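Local coordinates for protein-disulfide isomerase (Novosphingobium aromaticivorans, PDB 3GMF) that probably works as a thiol-disulfide oxidoreductase or isomerase of the thioredoxin superfamily, making or rearranging disulfide bonds in other proteins, at residues A[63-66]-A[67-71]; A[113-116]-A[117-120]; A[145-148]-A[149-153]. All blocks are in the same frame, centred on the assembly; numbering follows the deposited sequence. Where two conformers were deposited one is given.

Contact 1. Residues A[63-66]-A[67-71]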
ATOM      1  N   ILE A  63      -3.331  11.242  -3.046  1.00 18.96           N
ATOM      2  CA  ILE A  63      -4.425  10.479  -2.389  1.00 19.77           C
ATOM      3  C   ILE A  63      -3.858   9.187  -1.766  1.00 21.74           C
ATOM      4  O   ILE A  63      -4.079   8.881  -0.580  1.00 22.46           O
ATOM      5  CB  ILE A  63      -5.548  10.170  -3.372  1.00 22.12           C
ATOM      6  CG1 ILE A  63      -6.139  11.477  -3.904  1.00 24.23           C
ATOM      7  CG2 ILE A  63      -6.720   9.411  -2.671  1.00 20.82           C
ATOM      8  CD1 ILE A  63      -6.894  11.263  -5.206  1.00 27.86           C
ATOM      9  N   ASP A  64      -3.113   8.455  -2.587  1.00 21.29           N
ATOM     10  CA  ASP A  64      -2.255   7.326  -2.157  1.00 18.43           C
ATOM     11  C   ASP A  64      -1.387   7.708  -0.949  1.00 19.96           C
ATOM     12  O   ASP A  64      -1.367   6.996   0.063  1.00 19.70           O
ATOM     13  CB  ASP A  64      -1.366   6.945  -3.348  1.00 19.90           C
ATOM     14  CG  ASP A  64      -0.800   5.530  -3.255  1.00 21.60           C
ATOM     15  OD1 ASP A  64      -1.047   4.801  -2.262  1.00 21.39           O
ATOM     16  OD2 ASP A  64      -0.091   5.152  -4.217  1.00 23.98           O
ATOM     17  N   MET A  65      -0.692   8.846  -1.061  1.00 21.88           N
ATOM     18  CA  MET A  65       0.163   9.349   0.032  1.00 18.86           C
ATOM     19  C   MET A  65      -0.637   9.500   1.326  1.00 22.55           C
ATOM     20  O   MET A  65      -0.156   9.139   2.394  1.00 20.94           O
ATOM     21  CB  MET A  65       0.828  10.690  -0.327  1.00 18.86           C
ATOM     22  CG  MET A  65       1.810  11.165   0.775  1.00 22.90           C
ATOM     23  SD  MET A  65       3.230  10.056   1.191  1.00 15.86           S
ATOM     24  CE  MET A  65       4.343  10.644  -0.094  1.00 24.78           C
ATOM     25  N   THR A  66      -1.844  10.068   1.216  1.00 23.24           N
ATOM     26  CA  THR A  66      -2.696  10.297   2.397  1.00 24.40           C
ATOM     27  C   THR A  66      -3.047   8.968   3.074  1.00 21.87           C
ATOM     28  O   THR A  66      -2.932   8.834   4.290  1.00 23.43           O
ATOM     29  CB  THR A  66      -3.970  11.081   2.008  1.00 24.36           C
ATOM     30  OG1 THR A  66      -3.606  12.314   1.375  1.00 24.09           O
ATOM     31  CG2 THR A  66      -4.855  11.382   3.259  1.00 24.83           C
ATOM     32  N   VAL A  67      -3.460   7.981   2.278  1.00 22.30           N
ATOM     33  CA  VAL A  67      -3.724   6.638   2.826  1.00 21.11           C
ATOM     34  C   VAL A  67      -2.467   5.999   3.452  1.00 20.45           C
ATOM     35  O   VAL A  67      -2.522   5.425   4.549  1.00 21.90           O
ATOM     36  CB  VAL A  67      -4.314   5.723   1.763  1.00 25.07           C
ATOM     37  CG1 VAL A  67      -4.556   4.360   2.362  1.00 24.35           C
ATOM     38  CG2 VAL A  67      -5.623   6.319   1.263  1.00 20.96           C
ATOM     39  N   ALA A  68      -1.331   6.140   2.768  1.00 21.29           N
ATOM     40  CA  ALA A  68      -0.072   5.574   3.249  1.00 24.65           C
ATOM     41  C   ALA A  68       0.411   6.243   4.539  1.00 22.46           C
ATOM     42  O   ALA A  68       1.008   5.587   5.383  1.00 26.22           O
ATOM     43  CB  ALA A  68       1.010   5.620   2.158  1.00 20.75           C
ATOM     44  N   LEU A  69       0.116   7.529   4.718  1.00 19.63           N
ATOM     45  CA  LEU A  69       0.418   8.151   6.015  1.00 20.33           C
ATOM     46  C   LEU A  69      -0.347   7.455   7.126  1.00 25.65           C
ATOM     47  O   LEU A  69       0.243   7.133   8.162  1.00 30.12           O
ATOM     48  CB  LEU A  69       0.142   9.656   6.011  1.00 22.52           C
ATOM     49  CG  LEU A  69       1.154  10.461   5.191  1.00 24.19           C
ATOM     50  CD1 LEU A  69       0.516  11.816   4.822  1.00 23.42           C
ATOM     51  CD2 LEU A  69       2.528  10.587   5.903  1.00 25.60           C
ATOM     52  N   ILE A  70      -1.621   7.162   6.887  1.00 23.62           N
ATOM     53  CA  ILE A  70      -2.479   6.513   7.880  1.00 26.49           C
ATOM     54  C   ILE A  70      -1.954   5.115   8.202  1.00 30.40           C
ATOM     55  O   ILE A  70      -1.662   4.821   9.367  1.00 26.99           O
ATOM     56  CB  ILE A  70      -3.957   6.468   7.454  1.00 23.62           C
ATOM     57  CG1 ILE A  70      -4.495   7.882   7.145  1.00 25.52           C
ATOM     58  CG2 ILE A  70      -4.816   5.787   8.526  1.00 28.64           C
ATOM     59  CD1 ILE A  70      -5.866   7.891   6.452  1.00 27.39           C
ATOM     60  N   THR A  71      -1.786   4.273   7.178  1.00 25.24           N
ATOM     61  CA  THR A  71      -1.344   2.880   7.421  1.00 25.38           C
ATOM     62  C   THR A  71       0.070   2.795   8.035  1.00 25.44           C
ATOM     63  O   THR A  71       0.363   1.876   8.815  1.00 31.81           O
ATOM     64  CB  THR A  71      -1.466   1.998   6.146  1.00 24.59           C
ATOM     65  OG1 THR A  71      -0.511   2.443   5.171  1.00 24.99           O
ATOM     66  CG2 THR A  71      -2.877   2.085   5.556  1.00 24.92           C
TER

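Contact 2. Residues A[113-116]-A[117-120]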
ATOM      1  N   PHE A 113       1.971  20.597   1.588  1.00 39.40           N
ATOM      2  CA  PHE A 113       1.655  19.231   1.959  1.00 36.24           C
ATOM      3  C   PHE A 113       0.474  19.157   2.943  1.00 33.67           C
ATOM      4  O   PHE A 113      -0.449  18.383   2.731  1.00 31.90           O
ATOM      5  CB  PHE A 113       2.893  18.531   2.523  1.00 34.61           C
ATOM      6  CG  PHE A 113       2.578  17.259   3.248  1.00 33.21           C
ATOM      7  CD1 PHE A 113       2.355  16.075   2.549  1.00 37.06           C
ATOM      8  CD2 PHE A 113       2.467  17.253   4.638  1.00 35.01           C
ATOM      9  CE1 PHE A 113       2.033  14.902   3.244  1.00 30.13           C
ATOM     10  CE2 PHE A 113       2.148  16.092   5.326  1.00 41.41           C
ATOM     11  CZ  PHE A 113       1.942  14.926   4.634  1.00 34.03           C
ATOM     12  N   ALA A 114       0.505  19.963   4.008  1.00 35.34           N
ATOM     13  CA  ALA A 114      -0.571  19.943   5.018  1.00 29.25           C
ATOM     14  C   ALA A 114      -1.956  20.293   4.464  1.00 34.42           C
ATOM     15  O   ALA A 114      -2.934  19.591   4.739  1.00 31.61           O
ATOM     16  CB  ALA A 114      -0.216  20.848   6.209  1.00 35.76           C
ATOM     17  N   THR A 115      -2.023  21.366   3.676  1.00 32.43           N
ATOM     18  CA  THR A 115      -3.278  21.859   3.121  1.00 38.06           C
ATOM     19  C   THR A 115      -3.903  20.808   2.201  1.00 31.59           C
ATOM     20  O   THR A 115      -5.073  20.486   2.353  1.00 29.95           O
ATOM     21  CB  THR A 115      -3.072  23.191   2.371  1.00 41.19           C
ATOM     22  OG1 THR A 115      -2.389  24.119   3.231  1.00 49.76           O
ATOM     23  CG2 THR A 115      -4.415  23.790   1.938  1.00 46.63           C
ATOM     24  N   ARG A 116      -3.130  20.239   1.298  1.00 31.00           N
ATOM     25  CA  ARG A 116      -3.649  19.267   0.366  1.00 32.09           C
ATOM     26  C   ARG A 116      -4.038  17.950   1.037  1.00 30.36           C
ATOM     27  O   ARG A 116      -5.011  17.378   0.681  1.00 25.76           O
ATOM     28  CB  ARG A 116      -2.713  19.095  -0.823  1.00 31.80           C
ATOM     29  CG  ARG A 116      -1.501  18.278  -0.599  1.00 34.72           C
ATOM     30  CD  ARG A 116      -0.627  18.188  -1.831  1.00 36.70           C
ATOM     31  NE  ARG A 116      -0.066  19.440  -2.299  1.00 33.28           N
ATOM     32  CZ  ARG A 116       0.530  19.586  -3.468  1.00 31.45           C
ATOM     33  NH1 ARG A 116       0.998  20.731  -3.810  1.00 33.70           N
ATOM     34  NH2 ARG A 116       0.613  18.594  -4.303  1.00 41.94           N
ATOM     35  N   THR A 117      -3.275  17.513   2.028  1.00 26.90           N
ATOM     36  CA  THR A 117      -3.550  16.262   2.732  1.00 25.93           C
ATOM     37  C   THR A 117      -4.873  16.351   3.505  1.00 25.16           C
ATOM     38  O   THR A 117      -5.678  15.416   3.496  1.00 26.45           O
ATOM     39  CB  THR A 117      -2.357  15.869   3.652  1.00 28.56           C
ATOM     40  OG1 THR A 117      -1.187  15.675   2.827  1.00 29.62           O
ATOM     41  CG2 THR A 117      -2.619  14.587   4.409  1.00 32.21           C
ATOM     42  N   ARG A 118      -5.090  17.505   4.130  1.00 30.02           N
ATOM     43  CA  ARG A 118      -6.332  17.779   4.842  1.00 30.92           C
ATOM     44  C   ARG A 118      -7.531  17.825   3.887  1.00 27.72           C
ATOM     45  O   ARG A 118      -8.576  17.269   4.216  1.00 29.02           O
ATOM     46  CB  ARG A 118      -6.218  19.069   5.652  1.00 35.56           C
ATOM     47  CG  ARG A 118      -5.494  18.883   6.985  1.00 37.66           C
ATOM     48  CD  ARG A 118      -5.704  20.096   7.904  1.00 52.18           C
ATOM     49  NE  ARG A 118      -4.659  21.107   7.742  1.00 57.30           N
ATOM     50  CZ  ARG A 118      -4.779  22.218   7.015  1.00 62.42           C
ATOM     51  NH1 ARG A 118      -3.759  23.065   6.937  1.00 52.21           N
ATOM     52  NH2 ARG A 118      -5.909  22.494   6.368  1.00 66.82           N
ATOM     53  N   ALA A 119      -7.358  18.446   2.715  1.00 26.15           N
ATOM     54  CA  ALA A 119      -8.416  18.542   1.689  1.00 27.43           C
ATOM     55  C   ALA A 119      -8.806  17.164   1.181  1.00 28.43           C
ATOM     56  O   ALA A 119      -9.996  16.836   1.035  1.00 27.57           O
ATOM     57  CB  ALA A 119      -7.963  19.419   0.527  1.00 27.29           C
ATOM     58  N   ILE A 120      -7.788  16.340   0.922  1.00 26.06           N
ATOM     59  CA  ILE A 120      -8.018  14.983   0.457  1.00 20.33           C
ATOM     60  C   ILE A 120      -8.737  14.144   1.522  1.00 20.83           C
ATOM     61  O   ILE A 120      -9.703  13.429   1.217  1.00 23.14           O
ATOM     62  CB  ILE A 120      -6.689  14.314   0.051  1.00 22.87           C
ATOM     63  CG1 ILE A 120      -6.172  14.961  -1.232  1.00 21.17           C
ATOM     64  CG2 ILE A 120      -6.874  12.812  -0.171  1.00 24.80           C
ATOM     65  CD1 ILE A 120      -4.706  14.542  -1.598  1.00 26.72           C
TER

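Contact 3. Residues A[145-148]-A[149-153]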
ATOM      1  N   SER A 145      -0.408  15.132   9.446  1.00 37.81           N
ATOM      2  CA  SER A 145       0.537  16.252   9.462  0.50 40.31           C
ATOM      3  C   SER A 145       1.996  15.787   9.474  1.00 39.20           C
ATOM      4  O   SER A 145       2.912  16.607   9.414  1.00 39.92           O
ATOM      5  CB  SER A 145       0.258  17.197  10.644  0.50 39.77           C
ATOM      6  OG  SER A 145       0.313  16.520  11.885  0.50 39.93           O
ATOM      7  N   ASN A 146       2.208  14.469   9.542  1.00 37.16           N
ATOM      8  CA  ASN A 146       3.562  13.888   9.590  1.00 31.78           C
ATOM      9  C   ASN A 146       4.261  13.963   8.216  1.00 37.11           C
ATOM     10  O   ASN A 146       4.419  12.962   7.500  1.00 29.16           O
ATOM     11  CB  ASN A 146       3.522  12.460  10.161  1.00 32.57           C
ATOM     12  CG  ASN A 146       4.897  11.943  10.592  1.00 25.04           C
ATOM     13  OD1 ASN A 146       5.925  12.549  10.300  1.00 34.25           O
ATOM     14  ND2 ASN A 146       4.916  10.799  11.253  1.00 30.71           N
ATOM     15  N   GLU A 147       4.693  15.171   7.877  1.00 30.61           N
ATOM     16  CA  GLU A 147       5.398  15.461   6.633  1.00 33.80           C
ATOM     17  C   GLU A 147       6.759  14.779   6.553  1.00 33.44           C
ATOM     18  O   GLU A 147       7.208  14.436   5.451  1.00 29.04           O
ATOM     19  CB  GLU A 147       5.580  16.970   6.483  1.00 36.55           C
ATOM     20  CG  GLU A 147       6.007  17.425   5.103  1.00 45.92           C
ATOM     21  CD  GLU A 147       6.227  18.914   5.054  1.00 55.62           C
ATOM     22  OE1 GLU A 147       6.665  19.480   6.082  1.00 62.68           O
ATOM     23  OE2 GLU A 147       5.958  19.516   3.996  1.00 55.44           O
ATOM     24  N   ALA A 148       7.395  14.587   7.707  1.00 32.96           N
ATOM     25  CA  ALA A 148       8.675  13.861   7.787  1.00 36.75           C
ATOM     26  C   ALA A 148       8.497  12.450   7.254  1.00 35.07           C
ATOM     27  O   ALA A 148       9.301  11.983   6.453  1.00 31.54           O
ATOM     28  CB  ALA A 148       9.202  13.822   9.224  1.00 37.25           C
ATOM     29  N   LEU A 149       7.427  11.790   7.699  1.00 31.00           N
ATOM     30  CA  LEU A 149       7.078  10.461   7.206  1.00 29.16           C
ATOM     31  C   LEU A 149       6.724  10.469   5.716  1.00 28.11           C
ATOM     32  O   LEU A 149       7.152   9.570   4.996  1.00 24.82           O
ATOM     33  CB  LEU A 149       5.955   9.824   8.032  1.00 31.65           C
ATOM     34  CG  LEU A 149       5.561   8.388   7.645  1.00 28.52           C
ATOM     35  CD1 LEU A 149       6.735   7.410   7.772  1.00 32.91           C
ATOM     36  CD2 LEU A 149       4.350   7.922   8.455  1.00 30.61           C
ATOM     37  N   ALA A 150       5.965  11.469   5.261  1.00 24.62           N
ATOM     38  CA  ALA A 150       5.636  11.605   3.844  1.00 28.16           C
ATOM     39  C   ALA A 150       6.913  11.658   3.008  1.00 29.77           C
ATOM     40  O   ALA A 150       7.006  11.025   1.965  1.00 24.37           O
ATOM     41  CB  ALA A 150       4.838  12.852   3.603  1.00 27.32           C
ATOM     42  N   LYS A 151       7.899  12.404   3.481  1.00 26.79           N
ATOM     43  CA  LYS A 151       9.172  12.501   2.752  1.00 24.46           C
ATOM     44  C   LYS A 151       9.908  11.164   2.669  1.00 24.47           C
ATOM     45  O   LYS A 151      10.539  10.866   1.649  1.00 22.72           O
ATOM     46  CB  LYS A 151      10.064  13.554   3.398  1.00 29.88           C
ATOM     47  CG  LYS A 151       9.579  14.973   3.154  1.00 25.49           C
ATOM     48  CD  LYS A 151      10.377  15.901   4.074  1.00 34.58           C
ATOM     49  CE  LYS A 151      10.053  17.354   3.843  1.00 38.98           C
ATOM     50  NZ  LYS A 151      10.733  18.160   4.899  1.00 38.63           N
ATOM     51  N   LYS A 152       9.818  10.379   3.740  1.00 22.20           N
ATOM     52  CA  LYS A 152      10.450   9.051   3.797  0.50 26.03           C
ATOM     53  C   LYS A 152       9.737   8.066   2.867  1.00 25.22           C
ATOM     54  O   LYS A 152      10.381   7.261   2.179  1.00 24.39           O
ATOM     55  CB  LYS A 152      10.476   8.518   5.228  0.50 27.69           C
ATOM     56  CG  LYS A 152      11.371   9.321   6.169  0.50 35.01           C
ATOM     57  CD  LYS A 152      12.860   9.066   5.931  0.50 39.54           C
ATOM     58  CE  LYS A 152      13.357   7.885   6.749  0.50 47.82           C
ATOM     59  NZ  LYS A 152      14.811   7.655   6.551  0.50 50.13           N
ATOM     60  N   LEU A 153       8.412   8.154   2.833  1.00 23.94           N
ATOM     61  CA  LEU A 153       7.644   7.320   1.912  1.00 21.29           C
ATOM     62  C   LEU A 153       7.924   7.728   0.465  1.00 18.80           C
ATOM     63  O   LEU A 153       8.014   6.862  -0.402  1.00 20.63           O
ATOM     64  CB  LEU A 153       6.152   7.396   2.203  1.00 22.29           C
ATOM     65  CG  LEU A 153       5.702   6.840   3.557  1.00 21.11           C
ATOM     66  CD1 LEU A 153       4.223   7.257   3.737  1.00 24.82           C
ATOM     67  CD2 LEU A 153       5.882   5.334   3.679  1.00 26.90           C
TER

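Contact 1. Residues A[63-66]-A[67-71]
Met65 and Leu69 lie one turn apart on helix 62-73, and their side chains meet only loosely, Met65 CG standing 4.3 Å from Leu69 CD1. The firmer link is through the backbone, where Leu69 N donates to Met65 O at 2.8 Å while Leu69 CG lies against the same oxygen at 3.4 Å. That second touch follows from the first torsion of Leu69 (chi1 -72°), which holds CG beside its own backbone N, on the side of the preceding turn where Met65 O lies. Ala68 N reaches Asp64 O at 2.8 Å, and Val67 N reaches Ile63 O at 3.1 Å; the next bond, from Ile70 N to Thr66 O, is weak. The aliphatic side chains of Ile63, Val67, Leu69 and Ile70 suit a helix packed against other helices. Thr66 can be buried because its hydroxyl bonds back to Pro62 O, and the carboxylate of Asp64 is held by Ser24 OG and the backbone N of Tyr25 and Arg60, close to a probable thioredoxin-type CxxC motif. Around the helix, Thr66 and Ile63 face helix 113-123, Val67 and Ile70 pack on Phe86 of helix 76-88, and Met65 and Ala68 rest on Leu153 of helix 147-164.

Contact 2. Residues A[113-116]-A[117-120]
Thr117 lays its hydroxyl over one face of the Phe113 ring, OG1 standing 3.3 Å above the plane and displaced toward the rim at CE1. The same oxygen donates to Phe113 O at 2.8 Å. Thr117 N also donates to that carbonyl, at 3.0 Å and from the opposite face of its plane, so one backbone oxygen is gripped twice by a single residue. The threonine torsion explains the pairing: with chi1 at -61°, OG1 sits beside its own backbone N and points back toward the preceding turn, with CG2 anti to that nitrogen. Threonine suits this buried place because the helix itself satisfies its hydroxyl and its methyl remains for packing. Phe113 swings its ring away from its own nitrogen (chi1 165°) and across the threonine. Phe113 opens helix 113-123, part of the all-helical region that DsbA-like proteins insert into a thioredoxin fold, an assignment consistent with the topology here. The ring also touches Leu69 of helix 62-73 and Ala150 of helix 147-164. Replacing Phe113 by an alanine is likely to open a gap between the three helices and leave the Thr117 hydroxyl without its aromatic cover. On the solvent side, Arg118 bends at chi3, and Ala114 O lies 3.7 Å from the guanidinium plane, offset toward its rim, with Thr115 CA against the same face. Long and flexible, it can lie along the exposed surface. Arg116 puts CG between its backbone N and carbonyl carbon (chi1 78°), bringing CG within 3.3 Å of Thr117 N, and its NH1 returns to Gly111 O.

Contact 3. Residues A[145-148]-A[149-153]
Asn146 closes the start of helix 147-164 by turning its amide oxygen onto Leu149 N, with OD1 to N at 3.1 Å. As the N-cap residue, it supplies an acceptor for a first-turn N-H that has no preceding helical carbonyl, a task for which the short asparagine side chain is well suited. Its CG points away from its own backbone N (chi1 -164°), which carries the amide forward over the first turn. The nitrogen approaches well above the amide plane, 61° out of it, although the N-H itself is aimed fairly straight at the oxygen. The close fit is here: Leu149 CB lies 3.5 Å from Asn146 CG, beneath a cap that crosses it at a slant. Meanwhile Asn146 O takes the N-H of Ala150 at 3.1 Å, in the carbonyl plane, so this one residue starts the helix with both side chain and backbone. Ala150 is small enough to be buried here, and Leu149 extends to Asn72 and Asp5. The looser part is the pairing of Glu147 with Lys151: Lys151 leads toward solvent, while Glu147 is partly covered by Phe113. Lys151 lays CG 3.3 Å from Glu147 O and then runs out extended, its NZ remaining 4.4 Å from Glu147 OE1, beyond a salt bridge. The chemistry thus divides: directed hydrogen bonds define where the helix begins, whereas the opposite charges of Glu147 and Lys151 would probably add just a mild, solvent-screened attraction.

The three contacts follow one another along the chain, on helices 62-73, 113-123 and 147-164. Their centres are 10 to 13 Å apart, and each touches the other two. Leu69 of contact 1 meets contact 2 at Phe113, with CD1 3.4 Å from CZ, and meets contact 3 where its CD2 lies 3.4 Å from Asn146 O. Phe113 completes the triangle, its CE1 lying 3.5 Å from Ala150 CB. Contact 1 is the most buried and lies nearest the chain centre, whereas contacts 2 and 3 lie farther out. Leu69 and Phe113 thus pack together three helices far apart in sequence, consistent with the helical insertion of a DsbA-like fold.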